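Local structure of glutamate receptor IIB (Drosophila melanogaster, 4WXJ) at residues 40-45 with 111-116. The protein is a subunit of what are probably kainate-type glutamate-gated channels of the fly neuromuscular junction, here its ligand-binding domain with glutamate bound. Residues are numbered along the deposited sequence; the frame is centred on the assembly and turned at random.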
ATOM      1  N   GLU A  40     -15.092  -4.013  -5.932  1.00 29.13           N
ATOM      2  CA  GLU A  40     -14.259  -4.773  -6.855  1.00 27.93           C
ATOM      3  C   GLU A  40     -12.790  -4.435  -6.628  1.00 20.56           C
ATOM      4  O   GLU A  40     -12.467  -3.438  -5.981  1.00 21.39           O
ATOM      5  CB  GLU A  40     -14.649  -4.481  -8.304  1.00 36.67           C
ATOM      6  CG  GLU A  40     -14.375  -3.049  -8.746  1.00 36.18           C
ATOM      7  CD  GLU A  40     -14.814  -2.788 -10.173  1.00 39.43           C
ATOM      8  OE1 GLU A  40     -15.275  -3.739 -10.841  1.00 40.33           O
ATOM      9  OE2 GLU A  40     -14.698  -1.632 -10.630  1.00 40.24           O
ATOM     10  N   GLY A  41     -11.908  -5.270  -7.167  1.00 22.08           N
ATOM     11  CA  GLY A  41     -10.478  -5.039  -7.071  1.00 26.48           C
ATOM     12  C   GLY A  41      -9.706  -6.287  -6.700  1.00 22.71           C
ATOM     13  O   GLY A  41     -10.291  -7.329  -6.395  1.00 20.23           O
ATOM     14  N   TYR A  42      -8.383  -6.168  -6.736  1.00 24.32           N
ATOM     15  CA  TYR A  42      -7.478  -7.263  -6.403  1.00 24.86           C
ATOM     16  C   TYR A  42      -7.815  -7.889  -5.054  1.00 22.36           C
ATOM     17  O   TYR A  42      -7.891  -9.112  -4.931  1.00 25.76           O
ATOM     18  CB  TYR A  42      -6.031  -6.759  -6.394  1.00 21.80           C
ATOM     19  CG  TYR A  42      -5.016  -7.802  -5.985  1.00 22.14           C
ATOM     20  CD1 TYR A  42      -4.775  -8.077  -4.645  1.00 19.35           C
ATOM     21  CD2 TYR A  42      -4.295  -8.506  -6.938  1.00 19.81           C
ATOM     22  CE1 TYR A  42      -3.855  -9.030  -4.267  1.00 25.20           C
ATOM     23  CE2 TYR A  42      -3.367  -9.458  -6.568  1.00 21.96           C
ATOM     24  CZ  TYR A  42      -3.153  -9.718  -5.232  1.00 19.77           C
ATOM     25  OH  TYR A  42      -2.232 -10.665  -4.859  1.00 19.02           O
ATOM     26  N   ALA A  43      -8.008  -7.045  -4.046  1.00 26.37           N
ATOM     27  CA  ALA A  43      -8.256  -7.520  -2.691  1.00 20.91           C
ATOM     28  C   ALA A  43      -9.620  -8.191  -2.591  1.00 24.03           C
ATOM     29  O   ALA A  43      -9.802  -9.119  -1.806  1.00 23.77           O
ATOM     30  CB  ALA A  43      -8.155  -6.375  -1.702  1.00 19.83           C
ATOM     31  N   VAL A  44     -10.576  -7.722  -3.386  1.00 22.32           N
ATOM     32  CA  VAL A  44     -11.905  -8.323  -3.400  1.00 21.06           C
ATOM     33  C   VAL A  44     -11.827  -9.744  -3.955  1.00 25.93           C
ATOM     34  O   VAL A  44     -12.349 -10.681  -3.350  1.00 28.32           O
ATOM     35  CB  VAL A  44     -12.897  -7.489  -4.233  1.00 23.55           C
ATOM     36  CG1 VAL A  44     -14.261  -8.175  -4.299  1.00 22.09           C
ATOM     37  CG2 VAL A  44     -13.038  -6.091  -3.647  1.00 24.29           C
ATOM     38  N   ASP A  45     -11.177  -9.898  -5.104  1.00 28.01           N
ATOM     39  CA  ASP A  45     -10.985 -11.215  -5.701  1.00 29.12           C
ATOM     40  C   ASP A  45     -10.251 -12.168  -4.757  1.00 29.79           C
ATOM     41  O   ASP A  45     -10.612 -13.340  -4.652  1.00 28.12           O
ATOM     42  CB  ASP A  45     -10.203 -11.103  -7.013  1.00 23.21           C
ATOM     43  CG  ASP A  45     -11.008 -10.457  -8.127  1.00 34.64           C
ATOM     44  OD1 ASP A  45     -12.235 -10.281  -7.966  1.00 27.02           O
ATOM     45  OD2 ASP A  45     -10.406 -10.137  -9.175  1.00 26.70           O
ATOM     46  N   VAL A 111       1.247 -15.016   6.005  1.00 19.57           N
ATOM     47  CA  VAL A 111       2.341 -15.031   5.047  1.00 25.19           C
ATOM     48  C   VAL A 111       2.014 -13.995   3.978  1.00 20.05           C
ATOM     49  O   VAL A 111       0.840 -13.749   3.701  1.00 18.99           O
ATOM     50  CB  VAL A 111       2.539 -16.409   4.393  1.00 21.49           C
ATOM     51  CG1 VAL A 111       3.017 -17.421   5.415  1.00 29.47           C
ATOM     52  CG2 VAL A 111       1.250 -16.880   3.728  1.00 26.27           C
ATOM     53  N   PRO A 112       3.040 -13.380   3.376  1.00 19.57           N
ATOM     54  CA  PRO A 112       2.710 -12.365   2.370  1.00 22.70           C
ATOM     55  C   PRO A 112       2.045 -12.944   1.125  1.00 17.82           C
ATOM     56  O   PRO A 112       2.313 -14.093   0.774  1.00 15.79           O
ATOM     57  CB  PRO A 112       4.073 -11.766   2.012  1.00 19.26           C
ATOM     58  CG  PRO A 112       4.975 -12.124   3.144  1.00 29.27           C
ATOM     59  CD  PRO A 112       4.487 -13.447   3.639  1.00 29.59           C
ATOM     60  N   PHE A 113       1.192 -12.155   0.475  1.00 23.24           N
ATOM     61  CA  PHE A 113       0.591 -12.556  -0.796  1.00 22.79           C
ATOM     62  C   PHE A 113       1.195 -11.780  -1.965  1.00 17.57           C
ATOM     63  O   PHE A 113       0.859 -12.028  -3.121  1.00 21.34           O
ATOM     64  CB  PHE A 113      -0.933 -12.367  -0.765  1.00 16.25           C
ATOM     65  CG  PHE A 113      -1.379 -10.950  -0.524  1.00 19.96           C
ATOM     66  CD1 PHE A 113      -1.490 -10.051  -1.572  1.00 15.23           C
ATOM     67  CD2 PHE A 113      -1.720 -10.527   0.752  1.00 15.69           C
ATOM     68  CE1 PHE A 113      -1.913  -8.753  -1.351  1.00 15.77           C
ATOM     69  CE2 PHE A 113      -2.143  -9.232   0.980  1.00 18.54           C
ATOM     70  CZ  PHE A 113      -2.240  -8.343  -0.072  1.00 14.54           C
ATOM     71  N   MET A 114       2.095 -10.850  -1.660  1.00 17.25           N
ATOM     72  CA  MET A 114       2.763 -10.073  -2.698  1.00 13.52           C
ATOM     73  C   MET A 114       4.074  -9.491  -2.185  1.00 13.91           C
ATOM     74  O   MET A 114       4.147  -8.986  -1.063  1.00 14.35           O
ATOM     75  CB  MET A 114       1.847  -8.952  -3.197  1.00 19.65           C
ATOM     76  CG  MET A 114       2.292  -8.320  -4.510  1.00 24.09           C
ATOM     77  SD  MET A 114       1.120  -7.104  -5.156  1.00 32.45           S
ATOM     78  CE  MET A 114      -0.313  -8.125  -5.481  1.00 33.48           C
ATOM     79  N   GLN A 115       5.111  -9.581  -3.012  1.00 11.66           N
ATOM     80  CA  GLN A 115       6.400  -8.972  -2.710  1.00 15.42           C
ATOM     81  C   GLN A 115       6.595  -7.786  -3.642  1.00 20.37           C
ATOM     82  O   GLN A 115       6.100  -7.784  -4.771  1.00 18.20           O
ATOM     83  CB  GLN A 115       7.545  -9.983  -2.855  1.00 25.14           C
ATOM     84  CG  GLN A 115       7.662 -10.617  -4.228  1.00 27.20           C
ATOM     85  CD  GLN A 115       8.816 -11.602  -4.322  1.00 22.10           C
ATOM     86  OE1 GLN A 115       9.057 -12.382  -3.401  1.00 28.03           O
ATOM     87  NE2 GLN A 115       9.536 -11.568  -5.436  1.00 37.46           N
ATOM     88  N   LEU A 116       7.308  -6.774  -3.162  1.00 14.06           N
ATOM     89  CA  LEU A 116       7.436  -5.518  -3.883  1.00 14.34           C
ATOM     90  C   LEU A 116       8.670  -4.749  -3.428  1.00 16.82           C
ATOM     91  O   LEU A 116       9.437  -5.215  -2.583  1.00 13.61           O
ATOM     92  CB  LEU A 116       6.182  -4.662  -3.675  1.00 13.65           C
ATOM     93  CG  LEU A 116       5.784  -4.468  -2.210  1.00 13.37           C
ATOM     94  CD1 LEU A 116       5.333  -3.040  -1.945  1.00 21.39           C
ATOM     95  CD2 LEU A 116       4.688  -5.453  -1.823  1.00 16.54           C
TER
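Tyr42, in the first turn of helix 42-54, brings the outer end of its ring against both Phe113 and Met114, where the chain rounds a corner within strand 108-123. The aromatic pair meets rim to rim, with Tyr42 CE1 3.5 Å from Phe113 CE1. Centroids 5.8 Å apart and planes at 29° leave neither ring over the other. Tyr42 OH sits near the plane of the Phe113 ring, at its edge, 3.4 Å from Phe113 CD1. The thioether makes a Met-aromatic contact, with Met114 SD 5.5 Å from the Tyr42 ring centroid in an oblique approach. A bend at chi3 (-64°) turns the methyl back to the phenol, bringing Met114 CE to 3.3 Å from Tyr42 CZ. Leu256 and Trp260 of helix 252-261 also touch Tyr42, and Tyr226 of strand 214-230 touches both Phe113 and Met114. With an alanine at Tyr42, Phe113 and Met114 would probably lose their shared aromatic partner, and the Met114 methyl would be freer to turn. The Phe113 side chain lies about 9 Å from the bound glutamate. This buried cluster joins a helix of one lobe to strand 108-123, which crosses between the lobes of the periplasmic-binding-protein-like clamshell.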